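Local atomic coordinates of uncharacterized protein (Bacteroides ovatus, PDB entry 3NQK), a protein that is of unknown function, with a DUF4973 region of the E-set clan followed by a BT_3044-like C-terminal region. Residues 84-89 / 210-215. Residues are numbered along the deposited sequence; the frame is centred on the assembly and turned at random.
Sequences WYTEME and MDKDMR
Lys212 reaches from the short helix 212-215 toward segment 84-89. Its NZ comes within 3.7 Å of Thr86 OG1 and 3.9 Å of Trp84 O. A water joins the segments more closely. It donates to Trp84 O at 2.6 Å and accepts from Lys212 NZ at 3.1 Å. The lysine spans the gap because its chain is extended beyond CG (chi3 -172°, chi4 163°). Thr86 and Lys212 side chains pass each other in opposite directions. With chi1 at -58°, Thr86 OG1 sits beside its own backbone N, and its main partner is the carboxylate of Glu123. That carboxylate, outside both segments, also makes a long, weak ion pair with Lys212 NZ. Lys212 CG lies 3.9 Å above one face of the Arg215 guanidinium, offset toward its rim. Arg215 NE and NH2 both donate side-on to Met210 O, each at 2.8 Å, which fixes the guanidinium's rotation. Asp211 is the N-cap, with OD1 accepting a weak bond from Asp213 N. The contact joins the DUF4973 and BT_3044-like regions at the surface and buries 78 Å². The link rests on the water between Trp84 O and Lys212 NZ, and is probably sensitive to the charges of Lys212 and Glu123.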
ATOM      1  N   TRP A  84      28.488 -15.868   4.272  1.00 41.84           N
ATOM      2  CA  TRP A  84      28.665 -14.407   4.240  1.00 42.19           C
ATOM      3  C   TRP A  84      27.692 -13.702   3.325  1.00 41.95           C
ATOM      4  O   TRP A  84      27.272 -14.235   2.303  1.00 42.42           O
ATOM      5  CB  TRP A  84      30.075 -14.054   3.771  1.00 43.62           C
ATOM      6  CG  TRP A  84      31.100 -14.104   4.806  1.00 43.72           C
ATOM      7  CD1 TRP A  84      31.148 -14.949   5.871  1.00 38.51           C
ATOM      8  CD2 TRP A  84      32.318 -13.374   4.819  1.00 56.86           C
ATOM      9  NE1 TRP A  84      32.290 -14.744   6.582  1.00 42.24           N
ATOM     10  CE2 TRP A  84      33.036 -13.787   5.954  1.00 55.64           C
ATOM     11  CE3 TRP A  84      32.865 -12.380   3.992  1.00 67.78           C
ATOM     12  CZ2 TRP A  84      34.273 -13.236   6.300  1.00 69.31           C
ATOM     13  CZ3 TRP A  84      34.092 -11.825   4.337  1.00 74.43           C
ATOM     14  CH2 TRP A  84      34.781 -12.252   5.482  1.00 76.90           C
ATOM     15  N   TYR A  85      27.386 -12.468   3.670  1.00 41.71           N
ATOM     16  CA  TYR A  85      26.646 -11.604   2.797  1.00 40.48           C
ATOM     17  C   TYR A  85      27.604 -11.052   1.740  1.00 41.95           C
ATOM     18  O   TYR A  85      28.800 -10.927   1.984  1.00 43.24           O
ATOM     19  CB  TYR A  85      26.036 -10.466   3.585  1.00 38.64           C
ATOM     20  CG  TYR A  85      24.992 -10.899   4.567  1.00 36.76           C
ATOM     21  CD1 TYR A  85      23.771 -11.365   4.135  1.00 31.06           C
ATOM     22  CD2 TYR A  85      25.207 -10.796   5.934  1.00 40.74           C
ATOM     23  CE1 TYR A  85      22.790 -11.753   5.032  1.00 36.76           C
ATOM     24  CE2 TYR A  85      24.227 -11.170   6.843  1.00 40.20           C
ATOM     25  CZ  TYR A  85      23.018 -11.648   6.379  1.00 40.09           C
ATOM     26  OH  TYR A  85      22.033 -12.014   7.264  1.00 43.49           O
ATOM     27  N   THR A  86      27.080 -10.736   0.570  1.00 39.91           N
ATOM     28  CA  THR A  86      27.901 -10.227  -0.489  1.00 39.87           C
ATOM     29  C   THR A  86      27.406  -8.866  -0.937  1.00 41.11           C
ATOM     30  O   THR A  86      26.231  -8.677  -1.160  1.00 38.29           O
ATOM     31  CB  THR A  86      27.904 -11.168  -1.644  1.00 40.28           C
ATOM     32  OG1 THR A  86      28.379 -12.444  -1.203  1.00 40.66           O
ATOM     33  CG2 THR A  86      28.808 -10.638  -2.777  1.00 33.50           C
ATOM     34  N   GLU A  87      28.322  -7.908  -1.027  1.00 45.34           N
ATOM     35  CA  GLU A  87      27.962  -6.557  -1.399  1.00 46.93           C
ATOM     36  C   GLU A  87      27.357  -6.555  -2.776  1.00 46.99           C
ATOM     37  O   GLU A  87      27.891  -7.143  -3.673  1.00 47.75           O
ATOM     38  CB  GLU A  87      29.181  -5.652  -1.363  1.00 47.49           C
ATOM     39  CG  GLU A  87      28.869  -4.200  -1.707  1.00 48.53           C
ATOM     40  CD  GLU A  87      30.105  -3.323  -1.728  1.00 54.22           C
ATOM     41  OE1 GLU A  87      31.113  -3.691  -1.083  1.00 62.11           O
ATOM     42  OE2 GLU A  87      30.057  -2.253  -2.368  1.00 51.74           O
HETATM   43  N   MSE A  88      26.204  -5.921  -2.921  1.00 49.20           N
HETATM   44  CA  MSE A  88      25.546  -5.866  -4.207  1.00 51.44           C
HETATM   45  C   MSE A  88      26.425  -5.186  -5.248  1.00 54.10           C
HETATM   46  O   MSE A  88      27.156  -4.227  -4.946  1.00 53.62           O
HETATM   47  CB  MSE A  88      24.236  -5.138  -4.101  1.00 52.58           C
HETATM   48  CG  MSE A  88      23.406  -5.261  -5.322  1.00 56.06           C
HETATM   49 SE   MSE A  88      21.574  -5.126  -4.890  0.75 54.91          SE
HETATM   50  CE  MSE A  88      20.799  -5.558  -6.606  1.00 62.44           C
ATOM     51  N   GLU A  89      26.336  -5.682  -6.477  1.00 57.35           N
ATOM     52  CA  GLU A  89      27.188  -5.214  -7.569  1.00 60.05           C
ATOM     53  C   GLU A  89      26.776  -3.816  -7.993  1.00 59.40           C
ATOM     54  O   GLU A  89      25.596  -3.502  -8.020  1.00 59.57           O
ATOM     55  CB  GLU A  89      27.094  -6.195  -8.767  1.00 61.79           C
ATOM     56  CG  GLU A  89      27.596  -7.640  -8.457  1.00 65.99           C
ATOM     57  CD  GLU A  89      27.194  -8.680  -9.544  1.00 73.30           C
ATOM     58  OE1 GLU A  89      25.970  -8.801  -9.857  1.00 64.36           O
ATOM     59  OE2 GLU A  89      28.095  -9.412 -10.022  1.00 68.10           O
HETATM   60  N   MSE A 210      26.024 -24.697   1.485  1.00 45.24           N
HETATM   61  CA  MSE A 210      27.269 -25.384   1.198  1.00 44.67           C
HETATM   62  C   MSE A 210      28.226 -24.474   0.444  1.00 43.33           C
HETATM   63  O   MSE A 210      27.823 -23.474  -0.098  1.00 44.20           O
HETATM   64  CB  MSE A 210      26.943 -26.644   0.369  1.00 46.86           C
HETATM   65  CG  MSE A 210      27.929 -27.015  -0.705  1.00 50.81           C
HETATM   66 SE   MSE A 210      27.232 -28.449  -1.818  0.75 43.30          SE
HETATM   67  CE  MSE A 210      27.023 -29.780  -0.419  1.00 59.16           C
ATOM     68  N   ASP A 211      29.506 -24.816   0.458  1.00 44.23           N
ATOM     69  CA  ASP A 211      30.520 -24.113  -0.349  1.00 45.64           C
ATOM     70  C   ASP A 211      29.901 -23.635  -1.677  1.00 44.65           C
ATOM     71  O   ASP A 211      29.331 -24.425  -2.413  1.00 45.36           O
ATOM     72  CB  ASP A 211      31.702 -25.068  -0.613  1.00 48.89           C
ATOM     73  CG  ASP A 211      32.899 -24.381  -1.272  1.00 56.55           C
ATOM     74  OD1 ASP A 211      32.705 -23.638  -2.264  1.00 67.06           O
ATOM     75  OD2 ASP A 211      34.042 -24.673  -0.854  1.00 67.82           O
ATOM     76  N   LYS A 212      30.051 -22.350  -1.988  1.00 45.10           N
ATOM     77  CA  LYS A 212      29.391 -21.760  -3.176  1.00 46.31           C
ATOM     78  C   LYS A 212      29.868 -22.360  -4.475  1.00 46.51           C
ATOM     79  O   LYS A 212      29.073 -22.657  -5.345  1.00 46.27           O
ATOM     80  CB  LYS A 212      29.590 -20.244  -3.217  1.00 47.51           C
ATOM     81  CG  LYS A 212      28.739 -19.458  -2.191  1.00 54.05           C
ATOM     82  CD  LYS A 212      29.199 -17.986  -2.084  1.00 60.02           C
ATOM     83  CE  LYS A 212      28.499 -17.254  -0.941  1.00 65.31           C
ATOM     84  NZ  LYS A 212      29.211 -15.985  -0.567  1.00 64.86           N
ATOM     85  N   ASP A 213      31.170 -22.527  -4.619  1.00 48.88           N
ATOM     86  CA  ASP A 213      31.722 -23.055  -5.875  1.00 52.23           C
ATOM     87  C   ASP A 213      31.098 -24.401  -6.253  1.00 49.69           C
ATOM     88  O   ASP A 213      30.953 -24.721  -7.438  1.00 50.73           O
ATOM     89  CB  ASP A 213      33.245 -23.187  -5.792  1.00 55.13           C
ATOM     90  CG  ASP A 213      33.955 -21.890  -6.072  1.00 62.75           C
ATOM     91  OD1 ASP A 213      33.379 -21.031  -6.795  1.00 74.10           O
ATOM     92  OD2 ASP A 213      35.109 -21.740  -5.610  1.00 74.39           O
HETATM   93  N   MSE A 214      30.717 -25.170  -5.253  1.00 46.46           N
HETATM   94  CA  MSE A 214      30.104 -26.461  -5.487  0.50 45.75           C
HETATM   95  C   MSE A 214      28.594 -26.384  -5.539  1.00 44.81           C
HETATM   96  O   MSE A 214      27.958 -27.034  -6.376  1.00 44.95           O
HETATM   97  CB  MSE A 214      30.529 -27.428  -4.411  0.50 46.36           C
HETATM   98  CG  MSE A 214      31.882 -27.969  -4.648  0.50 45.61           C
HETATM   99 SE   MSE A 214      32.766 -28.420  -3.061  0.38 48.13          SE
HETATM  100  CE  MSE A 214      34.133 -29.563  -3.876  0.50 63.07           C
ATOM    101  N   ARG A 215      28.000 -25.557  -4.691  1.00 42.07           N
ATOM    102  CA  ARG A 215      26.536 -25.534  -4.650  1.00 42.17           C
ATOM    103  C   ARG A 215      25.930 -25.034  -5.971  1.00 40.36           C
ATOM    104  O   ARG A 215      24.892 -25.516  -6.391  1.00 38.86           O
ATOM    105  CB  ARG A 215      25.985 -24.781  -3.404  1.00 39.53           C
ATOM    106  CG  ARG A 215      25.484 -23.415  -3.632  1.00 42.78           C
ATOM    107  CD  ARG A 215      24.633 -22.929  -2.433  1.00 35.99           C
ATOM    108  NE  ARG A 215      25.448 -22.573  -1.259  1.00 36.25           N
ATOM    109  CZ  ARG A 215      25.498 -21.356  -0.699  1.00 38.83           C
ATOM    110  NH1 ARG A 215      24.755 -20.354  -1.168  1.00 36.47           N
ATOM    111  NH2 ARG A 215      26.255 -21.158   0.370  1.00 50.39           N
TER
HETATM  112  O   HOH W   1      26.351 -14.762  -0.086  1.00 57.33           O